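Local coordinates for hepatocyte growth factor-regulated tyrosine kinase substrate (Drosophila melanogaster, PDB 1DVP), which is essential for endosomal membrane invagination and multivesicular body formation, binds ubiquitin and inhibits tyrosine kinase receptor signalling by promoting degradation of active receptors, at residues 10-15 and 23-28; 46-51 and 87-92; 58-63 and 103-108; 68-73 and 79-84; 93-98 and 131-136. All coordinates share one frame; numbering follows the deposited sequence.

Contact 1: residues 10-15 and 23-28; sequences LENATS and WPSILL
A13 and S25 bring the two helices nearest, their CA atoms 5.8 Å apart, where 10-14, near the end of the first helix of the VHS domain, runs roughly antiparallel to 23-28, the opening turns of the second. The axes of these short pieces come within 8.5 Å at a signed crossing angle of -141°, close enough that A13 and S25 meet directly through their CB atoms. A13 is the apolar centre: its CB, beside that of S25, lies 3.9 Å from CG1 of I26. I26 starts off to one side, but with CG1 anti to its carbonyl carbon (chi1 -70°) the ethyl branch swings back to the alanine. On the polar side of the contact, OG of S25 sits 3.5 Å from CB of N12. A water joins the two residues: it takes a hydrogen bond from ND2 of N12 at 2.6 Å and gives one to OG of S25 at 2.8 Å. The same serine hydroxyl also bonds OD2 of D22, just before the second helix, so it has partners in both the solvent and its own chain. This helical hairpin opens the VHS superhelix: L10 and T14 pack on helices 40-51 and 56-72, I26 meets S68 of helix 56-72, and W23 reaches the FYVE part at E204 of strand 203-204.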
# COMPACT_ATOMS: atom_id res chain seq x y z
N LEU A 10 4.62 2.15 -31.10
CA LEU A 10 4.71 0.78 -31.59
C LEU A 10 6.14 0.50 -32.13
O LEU A 10 6.72 -0.56 -31.87
CB LEU A 10 3.66 0.51 -32.67
CG LEU A 10 3.46 -0.91 -33.20
CD1 LEU A 10 2.95 -1.89 -32.07
CD2 LEU A 10 2.47 -0.87 -34.35
N GLU A 11 6.70 1.47 -32.86
CA GLU A 11 8.08 1.32 -33.33
C GLU A 11 8.97 1.06 -32.11
O GLU A 11 9.72 0.10 -32.09
CB GLU A 11 8.57 2.61 -34.01
CG GLU A 11 8.02 2.85 -35.37
CD GLU A 11 8.58 1.92 -36.42
OE1 GLU A 11 8.13 2.03 -37.59
OE2 GLU A 11 9.45 1.09 -36.11
N ASN A 12 8.87 1.92 -31.12
CA ASN A 12 9.64 1.78 -29.88
C ASN A 12 9.46 0.40 -29.26
O ASN A 12 10.43 -0.28 -28.99
CB ASN A 12 9.23 2.81 -28.84
CG ASN A 12 9.82 4.20 -29.10
OD1 ASN A 12 10.76 4.36 -29.87
ND2 ASN A 12 9.28 5.21 -28.43
N ALA A 13 8.21 0.01 -29.03
CA ALA A 13 7.89 -1.28 -28.42
C ALA A 13 8.30 -2.54 -29.22
O ALA A 13 8.53 -3.63 -28.65
CB ALA A 13 6.40 -1.32 -28.11
N THR A 14 8.38 -2.43 -30.55
CA THR A 14 8.75 -3.62 -31.33
C THR A 14 10.18 -3.54 -31.89
O THR A 14 10.58 -4.37 -32.71
CB THR A 14 7.84 -3.81 -32.51
OG1 THR A 14 7.88 -2.63 -33.32
CG2 THR A 14 6.43 -4.11 -32.05
N SER A 15 10.93 -2.54 -31.46
CA SER A 15 12.30 -2.34 -31.86
C SER A 15 13.21 -3.54 -31.53
O SER A 15 13.30 -3.97 -30.38
CB SER A 15 12.84 -1.09 -31.17
OG SER A 15 14.22 -0.93 -31.46
N TRP A 23 7.84 -1.74 -21.59
CA TRP A 23 6.54 -1.63 -20.94
C TRP A 23 5.94 -0.21 -20.98
O TRP A 23 4.75 -0.04 -21.21
CB TRP A 23 6.63 -2.16 -19.52
CG TRP A 23 6.71 -3.64 -19.58
CD1 TRP A 23 7.83 -4.45 -19.37
CD2 TRP A 23 5.68 -4.51 -20.04
NE1 TRP A 23 7.53 -5.76 -19.70
CE2 TRP A 23 6.22 -5.82 -20.10
CE3 TRP A 23 4.34 -4.30 -20.41
CZ2 TRP A 23 5.47 -6.92 -20.52
CZ3 TRP A 23 3.59 -5.42 -20.83
CH2 TRP A 23 4.17 -6.69 -20.88
N PRO A 24 6.76 0.81 -20.76
CA PRO A 24 6.23 2.18 -20.81
C PRO A 24 5.53 2.48 -22.15
O PRO A 24 4.44 3.05 -22.15
CB PRO A 24 7.48 3.05 -20.60
CG PRO A 24 8.30 2.18 -19.64
CD PRO A 24 8.16 0.79 -20.29
N SER A 25 6.11 2.07 -23.27
CA SER A 25 5.49 2.32 -24.60
C SER A 25 4.27 1.41 -24.78
O SER A 25 3.27 1.78 -25.41
CB SER A 25 6.47 2.03 -25.77
OG SER A 25 7.60 2.90 -25.76
N ILE A 26 4.34 0.20 -24.25
CA ILE A 26 3.21 -0.70 -24.39
C ILE A 26 1.97 -0.19 -23.60
O ILE A 26 0.82 -0.28 -24.09
CB ILE A 26 3.61 -2.13 -23.94
CG1 ILE A 26 4.60 -2.73 -24.97
CG2 ILE A 26 2.37 -2.98 -23.84
CD1 ILE A 26 5.29 -4.08 -24.52
N LEU A 27 2.21 0.33 -22.40
CA LEU A 27 1.17 0.86 -21.56
C LEU A 27 0.59 2.14 -22.24
O LEU A 27 -0.61 2.40 -22.17
CB LEU A 27 1.72 1.13 -20.14
CG LEU A 27 2.13 -0.20 -19.42
CD1 LEU A 27 2.65 0.07 -18.02
CD2 LEU A 27 0.92 -1.18 -19.40
N LEU A 28 1.46 2.92 -22.89
CA LEU A 28 1.01 4.11 -23.64
C LEU A 28 0.07 3.67 -24.80
O LEU A 28 -0.97 4.31 -25.06
CB LEU A 28 2.23 4.87 -24.22
CG LEU A 28 2.95 5.89 -23.33
CD1 LEU A 28 4.19 6.45 -24.06
CD2 LEU A 28 1.95 7.10 -23.00
O HOH W 1 7.40 5.58 -26.69

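Contact 2: residues 46-51 and 87-92; sequences AIKKKM and CEMFSS
K48 meets M89 through its aliphatic stem, the first of two touching positions in segment 46-51 of helix 40-51. The methyl CE of M89 presses against CG of K48 at 3.3 Å and CD at 3.4 Å, tighter than normal carbon contact, and the two chains pass obliquely. M89 is bent at chi2 and chi3, and its chi1 of 100° lies away from a staggered position; the short distances may therefore reflect an imperfectly placed side chain. One turn on, M51 points at the other helix and folds at chi3 (64°), which carries its methyl between two residues. CE lies 4.1 Å from SD of M89 and 4.0 Å from CE2 of F90, approaching the phenyl ring at its edge and near its plane. The backbones stay well apart, with 12.9 Å between the axes of these pieces and directions only 14° from parallel, and the long flexible methionines span that distance. The two helices are not sequence neighbours in the VHS superhelix, and other helices pack around them: M51 and I47 also lean on helix 56-72, F90 touches M106 of helix 100-116, and C87 and S91 face helix 125-135.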
# COMPACT_ATOMS: atom_id res chain seq x y z
N ALA A 46 -1.68 -2.11 -37.81
CA ALA A 46 -0.30 -1.70 -37.64
C ALA A 46 0.41 -2.84 -36.87
O ALA A 46 1.56 -3.16 -37.15
CB ALA A 46 -0.22 -0.37 -36.86
N ILE A 47 -0.29 -3.47 -35.93
CA ILE A 47 0.31 -4.57 -35.19
C ILE A 47 0.61 -5.73 -36.14
O ILE A 47 1.67 -6.34 -36.09
CB ILE A 47 -0.60 -5.05 -34.03
CG1 ILE A 47 -0.56 -4.02 -32.89
CG2 ILE A 47 -0.13 -6.39 -33.49
CD1 ILE A 47 -1.50 -4.34 -31.72
N LYS A 48 -0.33 -6.04 -37.01
CA LYS A 48 -0.11 -7.14 -37.94
C LYS A 48 1.17 -6.92 -38.76
O LYS A 48 1.97 -7.84 -38.90
CB LYS A 48 -1.28 -7.31 -38.89
CG LYS A 48 -2.46 -8.06 -38.33
CD LYS A 48 -3.55 -8.05 -39.39
CE LYS A 48 -4.94 -8.24 -38.81
NZ LYS A 48 -5.95 -7.35 -39.52
N LYS A 49 1.38 -5.72 -39.28
CA LYS A 49 2.59 -5.47 -40.06
C LYS A 49 3.85 -5.76 -39.27
O LYS A 49 4.84 -6.27 -39.81
CB LYS A 49 2.60 -4.04 -40.54
CG LYS A 49 1.44 -3.76 -41.46
CD LYS A 49 1.45 -2.34 -41.97
CE LYS A 49 0.25 -2.11 -42.89
NZ LYS A 49 0.24 -0.69 -43.40
N LYS A 50 3.83 -5.44 -37.98
CA LYS A 50 4.97 -5.67 -37.12
C LYS A 50 5.11 -7.17 -36.84
O LYS A 50 6.22 -7.67 -36.65
CB LYS A 50 4.86 -4.89 -35.81
CG LYS A 50 4.95 -3.38 -35.98
CD LYS A 50 6.31 -2.90 -36.48
CE LYS A 50 6.26 -1.39 -36.69
NZ LYS A 50 7.48 -0.82 -37.35
N MET A 51 3.98 -7.89 -36.83
CA MET A 51 4.02 -9.33 -36.64
C MET A 51 4.82 -9.91 -37.81
O MET A 51 5.61 -10.85 -37.64
CB MET A 51 2.61 -9.93 -36.63
CG MET A 51 1.85 -9.75 -35.31
SD MET A 51 0.08 -10.24 -35.44
CE MET A 51 0.31 -12.08 -35.80
N CYS A 87 -8.39 -15.49 -36.59
CA CYS A 87 -7.96 -16.68 -35.88
C CYS A 87 -7.30 -17.65 -36.84
O CYS A 87 -6.37 -18.37 -36.49
CB CYS A 87 -9.15 -17.35 -35.20
SG CYS A 87 -9.84 -16.35 -33.88
N GLU A 88 -7.80 -17.66 -38.07
CA GLU A 88 -7.24 -18.52 -39.10
C GLU A 88 -5.90 -17.96 -39.52
O GLU A 88 -4.95 -18.71 -39.76
CB GLU A 88 -8.20 -18.61 -40.27
CG GLU A 88 -9.40 -19.52 -39.99
CD GLU A 88 -10.38 -19.56 -41.14
OE1 GLU A 88 -11.35 -18.77 -41.14
OE2 GLU A 88 -10.18 -20.38 -42.06
N MET A 89 -5.82 -16.64 -39.58
CA MET A 89 -4.57 -15.94 -39.94
C MET A 89 -3.55 -16.30 -38.86
O MET A 89 -2.40 -16.65 -39.15
CB MET A 89 -4.77 -14.42 -39.93
CG MET A 89 -4.24 -13.73 -38.65
SD MET A 89 -2.48 -13.10 -38.63
CE MET A 89 -2.89 -11.34 -38.76
N PHE A 90 -3.97 -16.21 -37.61
CA PHE A 90 -3.06 -16.52 -36.53
C PHE A 90 -2.50 -17.89 -36.78
O PHE A 90 -1.33 -18.16 -36.54
CB PHE A 90 -3.81 -16.46 -35.21
CG PHE A 90 -4.06 -15.07 -34.73
CD1 PHE A 90 -5.17 -14.77 -33.95
CD2 PHE A 90 -3.18 -14.04 -35.06
CE1 PHE A 90 -5.39 -13.46 -33.49
CE2 PHE A 90 -3.40 -12.75 -34.62
CZ PHE A 90 -4.51 -12.45 -33.83
N SER A 91 -3.36 -18.74 -37.31
CA SER A 91 -2.93 -20.10 -37.56
C SER A 91 -1.88 -20.20 -38.64
O SER A 91 -0.80 -20.77 -38.42
CB SER A 91 -4.12 -20.96 -37.91
OG SER A 91 -3.73 -22.30 -37.73
N SER A 92 -2.18 -19.67 -39.82
CA SER A 92 -1.22 -19.75 -40.91
C SER A 92 0.05 -19.04 -40.54
O SER A 92 1.14 -19.46 -40.92
CB SER A 92 -1.78 -19.18 -42.21
OG SER A 92 -2.79 -18.22 -41.98

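Contact 3: residues 58-63 and 103-108; sequences SSCYSL and RQKMLE
C60 and L63 face K105 and M106 from two nearly parallel helices, 58-63 and 103-108, whose axes lie 9.8 Å apart at 11°, with CA atoms 7.2 Å apart both at C60-K105 and at L63-M106. L63 and the carbon stem of K105 carry most of the contact. SG of C60 sits 3.8 Å from CB of K105, while CB of L63 lies 3.9 Å from CG of the same lysine, and the leucine and lysine chains slide past one another in opposite directions. CD1 of L63 also reaches this stem, whereas CD2, the other branch, turns to M106 and stops 4.1 Å from its SD, the two chains crossing at about a right angle. Helices 56-72 and 100-116, with 74-81 and 84-96 between them in sequence, lie side by side in the right-handed superhelix of the VHS domain. The bend at chi2 (62°) leads the end of K105 away from L63. Its NZ makes salt bridges with OE1 of E108 at 2.8 Å, on the syn side and 24° out of the carboxylate plane, and with E67 of helix 56-72. The ammonium thus links both helices at the polar margin, while L63 packs also on M51 and V102, and M106 on L94 and W113.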
# COMPACT_ATOMS: atom_id res chain seq x y z
N SER A 58 11.56 -8.29 -33.17
CA SER A 58 10.49 -7.35 -33.47
C SER A 58 9.15 -8.10 -33.64
O SER A 58 8.08 -7.67 -33.16
CB SER A 58 10.77 -6.59 -34.77
OG SER A 58 11.89 -5.75 -34.65
N SER A 59 9.21 -9.22 -34.34
CA SER A 59 8.01 -10.02 -34.59
C SER A 59 7.43 -10.57 -33.30
O SER A 59 6.22 -10.54 -33.09
CB SER A 59 8.34 -11.16 -35.56
OG SER A 59 7.28 -12.09 -35.62
N CYS A 60 8.28 -11.06 -32.41
CA CYS A 60 7.77 -11.61 -31.18
C CYS A 60 7.29 -10.51 -30.24
O CYS A 60 6.34 -10.73 -29.49
CB CYS A 60 8.82 -12.47 -30.49
SG CYS A 60 8.05 -13.58 -29.31
N TYR A 61 7.96 -9.37 -30.26
CA TYR A 61 7.57 -8.24 -29.44
C TYR A 61 6.17 -7.75 -29.84
O TYR A 61 5.36 -7.44 -28.95
CB TYR A 61 8.59 -7.08 -29.56
CG TYR A 61 9.77 -7.15 -28.61
CD1 TYR A 61 9.63 -7.64 -27.31
CD2 TYR A 61 11.02 -6.70 -29.00
CE1 TYR A 61 10.71 -7.69 -26.42
CE2 TYR A 61 12.11 -6.72 -28.15
CZ TYR A 61 11.97 -7.22 -26.86
OH TYR A 61 13.09 -7.31 -26.04
N SER A 62 5.88 -7.71 -31.14
CA SER A 62 4.57 -7.25 -31.60
C SER A 62 3.50 -8.20 -31.05
O SER A 62 2.39 -7.77 -30.83
CB SER A 62 4.48 -7.13 -33.15
OG SER A 62 4.22 -8.37 -33.79
N LEU A 63 3.84 -9.47 -30.82
CA LEU A 63 2.89 -10.42 -30.24
C LEU A 63 2.62 -10.04 -28.78
O LEU A 63 1.51 -10.21 -28.28
CB LEU A 63 3.43 -11.86 -30.32
CG LEU A 63 3.47 -12.40 -31.76
CD1 LEU A 63 4.02 -13.81 -31.80
CD2 LEU A 63 2.05 -12.37 -32.34
N ARG A 103 6.48 -18.67 -33.27
CA ARG A 103 5.46 -19.71 -33.34
C ARG A 103 5.00 -20.18 -31.95
O ARG A 103 3.80 -20.41 -31.72
CB ARG A 103 5.97 -20.91 -34.15
CG ARG A 103 5.20 -22.18 -33.89
CD ARG A 103 5.72 -23.34 -34.75
NE ARG A 103 5.85 -22.93 -36.14
CZ ARG A 103 7.00 -22.62 -36.72
NH1 ARG A 103 8.15 -22.69 -36.05
NH2 ARG A 103 7.01 -22.23 -37.99
N GLN A 104 5.96 -20.32 -31.03
CA GLN A 104 5.69 -20.73 -29.66
C GLN A 104 4.84 -19.68 -28.94
O GLN A 104 3.89 -20.01 -28.22
CB GLN A 104 6.98 -20.94 -28.88
CG GLN A 104 7.66 -22.28 -29.14
CD GLN A 104 6.64 -23.39 -29.35
OE1 GLN A 104 6.28 -23.68 -30.48
NE2 GLN A 104 6.15 -23.99 -28.27
N LYS A 105 5.17 -18.41 -29.14
CA LYS A 105 4.44 -17.34 -28.48
C LYS A 105 3.01 -17.28 -28.98
O LYS A 105 2.08 -17.05 -28.21
CB LYS A 105 5.15 -15.99 -28.69
CG LYS A 105 4.47 -14.80 -27.99
CD LYS A 105 4.43 -14.96 -26.47
CE LYS A 105 3.58 -13.83 -25.84
NZ LYS A 105 3.64 -13.83 -24.35
N MET A 106 2.82 -17.51 -30.28
CA MET A 106 1.48 -17.47 -30.85
C MET A 106 0.63 -18.64 -30.34
O MET A 106 -0.57 -18.48 -30.08
CB MET A 106 1.54 -17.49 -32.37
CG MET A 106 0.22 -17.21 -33.08
SD MET A 106 -0.46 -15.51 -32.84
CE MET A 106 -1.58 -15.82 -31.54
N LEU A 107 1.26 -19.80 -30.20
CA LEU A 107 0.59 -21.00 -29.73
C LEU A 107 0.12 -20.77 -28.31
O LEU A 107 -0.99 -21.12 -27.95
CB LEU A 107 1.54 -22.21 -29.81
CG LEU A 107 1.17 -23.30 -30.85
CD1 LEU A 107 0.17 -22.80 -31.88
CD2 LEU A 107 2.46 -23.81 -31.51
N GLU A 108 0.99 -20.18 -27.50
CA GLU A 108 0.65 -19.84 -26.12
C GLU A 108 -0.55 -18.86 -26.05
O GLU A 108 -1.48 -19.08 -25.27
CB GLU A 108 1.88 -19.21 -25.44
CG GLU A 108 1.65 -18.51 -24.08
CD GLU A 108 2.74 -17.44 -23.81
OE1 GLU A 108 2.39 -16.25 -23.65
OE2 GLU A 108 3.94 -17.79 -23.77

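Contact 4: residues 68-73 and 79-84; sequences SIVKNC and EEVFTK
The F82 phenyl ring meets V70 at its edge, near the ring plane, where CG1 of the valine comes to 3.7 Å from CZ. The contact belongs to the VHS superhelix, joining the C-terminal end of helix 56-72 to the end of helix 74-81. On one face of the ring lies CG1 of the preceding residue, V81, 3.7 Å from the ring plane and nearer the periphery than the centre. W113 meets the ring edge-to-face, and F117 with planes about 55° apart. F82 is the centre of an inverse gamma turn just beyond helix 74-81; chi1 of -56° sets CG beside the backbone N, and the ring approaches V70 from the opposite direction. T83, next in line, caps the following helix with OG1 on the backbone N of N86. All three touching residues are buried and purely apolar, and V77 of helix 74-81 adds to the packing on V70. Beside the ring contact, CG2 of V70 lies 4.5 Å from CG1 of V81.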
# COMPACT_ATOMS: atom_id res chain seq x y z
N SER A 68 -1.12 -7.60 -24.76
CA SER A 68 -1.44 -6.48 -23.89
C SER A 68 -2.70 -5.72 -24.22
O SER A 68 -3.43 -5.36 -23.31
CB SER A 68 -0.27 -5.49 -23.83
OG SER A 68 0.86 -6.14 -23.32
N ILE A 69 -2.95 -5.44 -25.50
CA ILE A 69 -4.18 -4.70 -25.78
C ILE A 69 -5.41 -5.59 -25.63
O ILE A 69 -6.49 -5.13 -25.26
CB ILE A 69 -4.15 -4.00 -27.19
CG1 ILE A 69 -4.08 -5.03 -28.33
CG2 ILE A 69 -2.92 -3.08 -27.29
CD1 ILE A 69 -4.34 -4.41 -29.73
N VAL A 70 -5.25 -6.89 -25.88
CA VAL A 70 -6.37 -7.80 -25.74
C VAL A 70 -6.65 -7.84 -24.27
O VAL A 70 -7.80 -7.86 -23.83
CB VAL A 70 -6.02 -9.25 -26.23
CG1 VAL A 70 -7.08 -10.28 -25.67
CG2 VAL A 70 -6.05 -9.29 -27.74
N LYS A 71 -5.60 -7.88 -23.48
CA LYS A 71 -5.80 -7.92 -22.05
C LYS A 71 -6.25 -6.58 -21.40
O LYS A 71 -7.05 -6.59 -20.44
CB LYS A 71 -4.54 -8.41 -21.38
CG LYS A 71 -4.63 -8.43 -19.89
CD LYS A 71 -3.62 -9.36 -19.33
CE LYS A 71 -2.44 -8.58 -18.78
NZ LYS A 71 -1.45 -9.54 -18.21
N ASN A 72 -5.73 -5.46 -21.89
CA ASN A 72 -6.03 -4.16 -21.29
C ASN A 72 -7.01 -3.25 -22.00
O ASN A 72 -7.28 -2.16 -21.50
CB ASN A 72 -4.73 -3.36 -21.09
CG ASN A 72 -3.78 -4.03 -20.15
OD1 ASN A 72 -4.21 -4.71 -19.21
ND2 ASN A 72 -2.50 -3.86 -20.38
N CYS A 73 -7.52 -3.65 -23.15
CA CYS A 73 -8.41 -2.75 -23.88
C CYS A 73 -9.88 -3.18 -24.13
O CYS A 73 -10.62 -2.49 -24.85
CB CYS A 73 -7.70 -2.34 -25.18
SG CYS A 73 -6.06 -1.53 -24.83
N GLU A 79 -13.42 -7.64 -30.24
CA GLU A 79 -14.25 -7.80 -31.41
C GLU A 79 -13.47 -7.60 -32.69
O GLU A 79 -13.73 -8.27 -33.69
CB GLU A 79 -15.42 -6.83 -31.33
CG GLU A 79 -16.36 -7.22 -30.21
CD GLU A 79 -17.20 -6.07 -29.70
OE1 GLU A 79 -17.89 -6.27 -28.68
OE2 GLU A 79 -17.16 -4.97 -30.31
N GLU A 80 -12.50 -6.69 -32.67
CA GLU A 80 -11.68 -6.42 -33.83
C GLU A 80 -10.78 -7.60 -34.10
O GLU A 80 -10.59 -7.99 -35.25
CB GLU A 80 -10.78 -5.20 -33.62
CG GLU A 80 -9.68 -5.07 -34.69
CD GLU A 80 -10.22 -4.59 -36.03
OE1 GLU A 80 -9.62 -4.90 -37.09
OE2 GLU A 80 -11.25 -3.88 -36.03
N VAL A 81 -10.25 -8.16 -33.02
CA VAL A 81 -9.30 -9.26 -33.09
C VAL A 81 -9.79 -10.71 -33.32
O VAL A 81 -9.32 -11.37 -34.25
CB VAL A 81 -8.41 -9.25 -31.81
CG1 VAL A 81 -7.55 -10.48 -31.77
CG2 VAL A 81 -7.55 -7.98 -31.78
N PHE A 82 -10.69 -11.19 -32.46
CA PHE A 82 -11.15 -12.57 -32.53
C PHE A 82 -12.28 -12.85 -33.52
O PHE A 82 -13.44 -13.08 -33.14
CB PHE A 82 -11.55 -13.05 -31.12
CG PHE A 82 -10.43 -12.91 -30.12
CD1 PHE A 82 -10.59 -12.12 -28.99
CD2 PHE A 82 -9.21 -13.55 -30.32
CE1 PHE A 82 -9.54 -11.96 -28.07
CE2 PHE A 82 -8.15 -13.40 -29.41
CZ PHE A 82 -8.31 -12.61 -28.29
N THR A 83 -11.94 -12.78 -34.79
CA THR A 83 -12.89 -13.07 -35.83
C THR A 83 -12.37 -14.36 -36.46
O THR A 83 -11.26 -14.83 -36.18
CB THR A 83 -12.94 -11.99 -36.93
OG1 THR A 83 -11.66 -11.87 -37.56
CG2 THR A 83 -13.35 -10.65 -36.34
N LYS A 84 -13.21 -14.91 -37.33
CA LYS A 84 -12.91 -16.11 -38.06
C LYS A 84 -11.60 -15.96 -38.82
O LYS A 84 -10.66 -16.72 -38.62
CB LYS A 84 -14.07 -16.36 -39.03
CG LYS A 84 -14.77 -15.05 -39.50
CD LYS A 84 -13.85 -14.15 -40.35
CE LYS A 84 -14.54 -12.88 -40.84
NZ LYS A 84 -14.86 -11.89 -39.75

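Contact 5: residues 93-98 and 131-136; sequences FLESTP and TILKAK
E95 and L133 have the most surface buried here, followed by L94 and K136. OE1 of E95 lies 3.6 Å from the methyl CD2 of L133 and 3.1 Å from CE of K136, so the carboxylate lies against the lysine's carbon stem. The lysine approach is unusually close, and the exact placement of the two chain ends is uncertain. The ammonium is turned aside by bends at chi3 and chi4 (-45° and -49°): NZ stays 4.1 Å from OE2, beyond a salt bridge, though some electrostatic attraction is likely. OE1 is hydrogen-bonded to NE2 of H138, in the loop after helix 125-135. Next to this polar pair, L94 and L133 meet tip to tip, CD2 to CD2 at 4.0 Å. CG of L94 stands between its backbone N and carbonyl carbon (chi1 72°), which aims its methyls at L133. These residues join the end of helix 84-96 to that of helix 125-135, the last helix of the VHS superhelix; L94 also packs on L107 of the intervening helix 100-116.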
# COMPACT_ATOMS: atom_id res chain seq x y z
N PHE A 93 -0.09 -17.96 -39.79
CA PHE A 93 1.05 -17.17 -39.36
C PHE A 93 2.03 -18.02 -38.57
O PHE A 93 3.21 -18.09 -38.90
CB PHE A 93 0.57 -15.99 -38.50
CG PHE A 93 1.68 -15.21 -37.85
CD1 PHE A 93 2.41 -14.26 -38.58
CD2 PHE A 93 2.01 -15.42 -36.52
CE1 PHE A 93 3.44 -13.54 -37.99
CE2 PHE A 93 3.05 -14.70 -35.92
CZ PHE A 93 3.76 -13.76 -36.66
N LEU A 94 1.55 -18.67 -37.51
CA LEU A 94 2.44 -19.45 -36.68
C LEU A 94 2.96 -20.68 -37.41
O LEU A 94 4.04 -21.18 -37.11
CB LEU A 94 1.71 -19.89 -35.41
CG LEU A 94 0.63 -20.97 -35.56
CD1 LEU A 94 1.26 -22.37 -35.50
CD2 LEU A 94 -0.38 -20.81 -34.46
N GLU A 95 2.21 -21.15 -38.39
CA GLU A 95 2.61 -22.33 -39.13
C GLU A 95 3.69 -22.07 -40.17
O GLU A 95 4.44 -22.97 -40.52
CB GLU A 95 1.38 -22.94 -39.77
CG GLU A 95 1.34 -24.44 -39.66
CD GLU A 95 -0.06 -24.96 -39.56
OE1 GLU A 95 -0.68 -24.81 -38.47
OE2 GLU A 95 -0.55 -25.50 -40.57
N SER A 96 3.78 -20.83 -40.66
CA SER A 96 4.77 -20.52 -41.67
C SER A 96 5.90 -19.57 -41.26
O SER A 96 6.75 -19.27 -42.08
CB SER A 96 4.08 -19.96 -42.92
OG SER A 96 3.56 -18.67 -42.71
N THR A 97 5.94 -19.11 -40.01
CA THR A 97 7.01 -18.21 -39.60
C THR A 97 8.34 -18.94 -39.44
O THR A 97 8.41 -20.02 -38.86
CB THR A 97 6.70 -17.50 -38.24
OG1 THR A 97 7.72 -16.54 -37.95
CG2 THR A 97 6.66 -18.51 -37.12
N PRO A 98 9.43 -18.34 -39.96
CA PRO A 98 10.77 -18.93 -39.86
C PRO A 98 11.29 -19.00 -38.43
O PRO A 98 12.17 -19.78 -38.11
CB PRO A 98 11.62 -18.01 -40.74
CG PRO A 98 10.88 -16.69 -40.68
CD PRO A 98 9.44 -17.11 -40.77
N THR A 131 -8.40 -26.38 -31.51
CA THR A 131 -8.85 -27.74 -31.79
C THR A 131 -8.07 -28.24 -33.00
O THR A 131 -7.37 -29.25 -32.96
CB THR A 131 -10.36 -27.76 -32.14
OG1 THR A 131 -11.09 -26.99 -31.19
CG2 THR A 131 -10.88 -29.18 -32.11
N ILE A 132 -8.18 -27.48 -34.08
CA ILE A 132 -7.52 -27.79 -35.33
C ILE A 132 -6.00 -27.85 -35.24
O ILE A 132 -5.36 -28.67 -35.90
CB ILE A 132 -7.90 -26.74 -36.37
CG1 ILE A 132 -9.42 -26.70 -36.51
CG2 ILE A 132 -7.21 -27.05 -37.68
CD1 ILE A 132 -9.94 -25.75 -37.58
N LEU A 133 -5.41 -26.97 -34.44
CA LEU A 133 -3.96 -26.94 -34.27
C LEU A 133 -3.52 -28.11 -33.40
O LEU A 133 -2.46 -28.68 -33.61
CB LEU A 133 -3.52 -25.61 -33.65
CG LEU A 133 -3.63 -24.34 -34.51
CD1 LEU A 133 -3.80 -23.13 -33.62
CD2 LEU A 133 -2.39 -24.19 -35.40
N LYS A 134 -4.33 -28.46 -32.40
CA LYS A 134 -3.99 -29.58 -31.52
C LYS A 134 -4.28 -30.87 -32.28
O LYS A 134 -3.73 -31.93 -31.97
CB LYS A 134 -4.78 -29.53 -30.20
CG LYS A 134 -4.07 -28.79 -29.07
CD LYS A 134 -4.87 -28.79 -27.77
CE LYS A 134 -4.74 -30.09 -26.97
NZ LYS A 134 -3.49 -30.15 -26.14
N ALA A 135 -5.14 -30.76 -33.28
CA ALA A 135 -5.52 -31.89 -34.12
C ALA A 135 -4.55 -32.01 -35.30
O ALA A 135 -4.35 -33.10 -35.82
CB ALA A 135 -6.95 -31.70 -34.62
N LYS A 136 -3.95 -30.90 -35.70
CA LYS A 136 -3.00 -30.88 -36.81
C LYS A 136 -1.59 -31.33 -36.41
O LYS A 136 -0.68 -31.36 -37.24
CB LYS A 136 -2.94 -29.46 -37.40
CG LYS A 136 -2.01 -29.32 -38.58
CD LYS A 136 -1.67 -27.86 -38.83
CE LYS A 136 -2.89 -26.97 -38.74
NZ LYS A 136 -4.04 -27.49 -39.54

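From the N terminus, contact 1 closes the short loop between the first two helices and is finished before the others open. Contacts 2 and 3 then cross along the chain, joining helix 40-51 to 84-96 and helix 56-72 to 100-116; their centres are about 10 Å apart. Contact 4, which folds the end of helix 74-81 back on that of 56-72, is nested inside both loops. Contact 5 follows contact 2 in series but crosses contact 3, and brings helix 125-135 onto helix 84-96. The E11-K50 salt bridge ties contact 1 to contact 2, and R103 of contact 3 reaches L94 O in contact 5, so the set runs through the whole VHS superhelix.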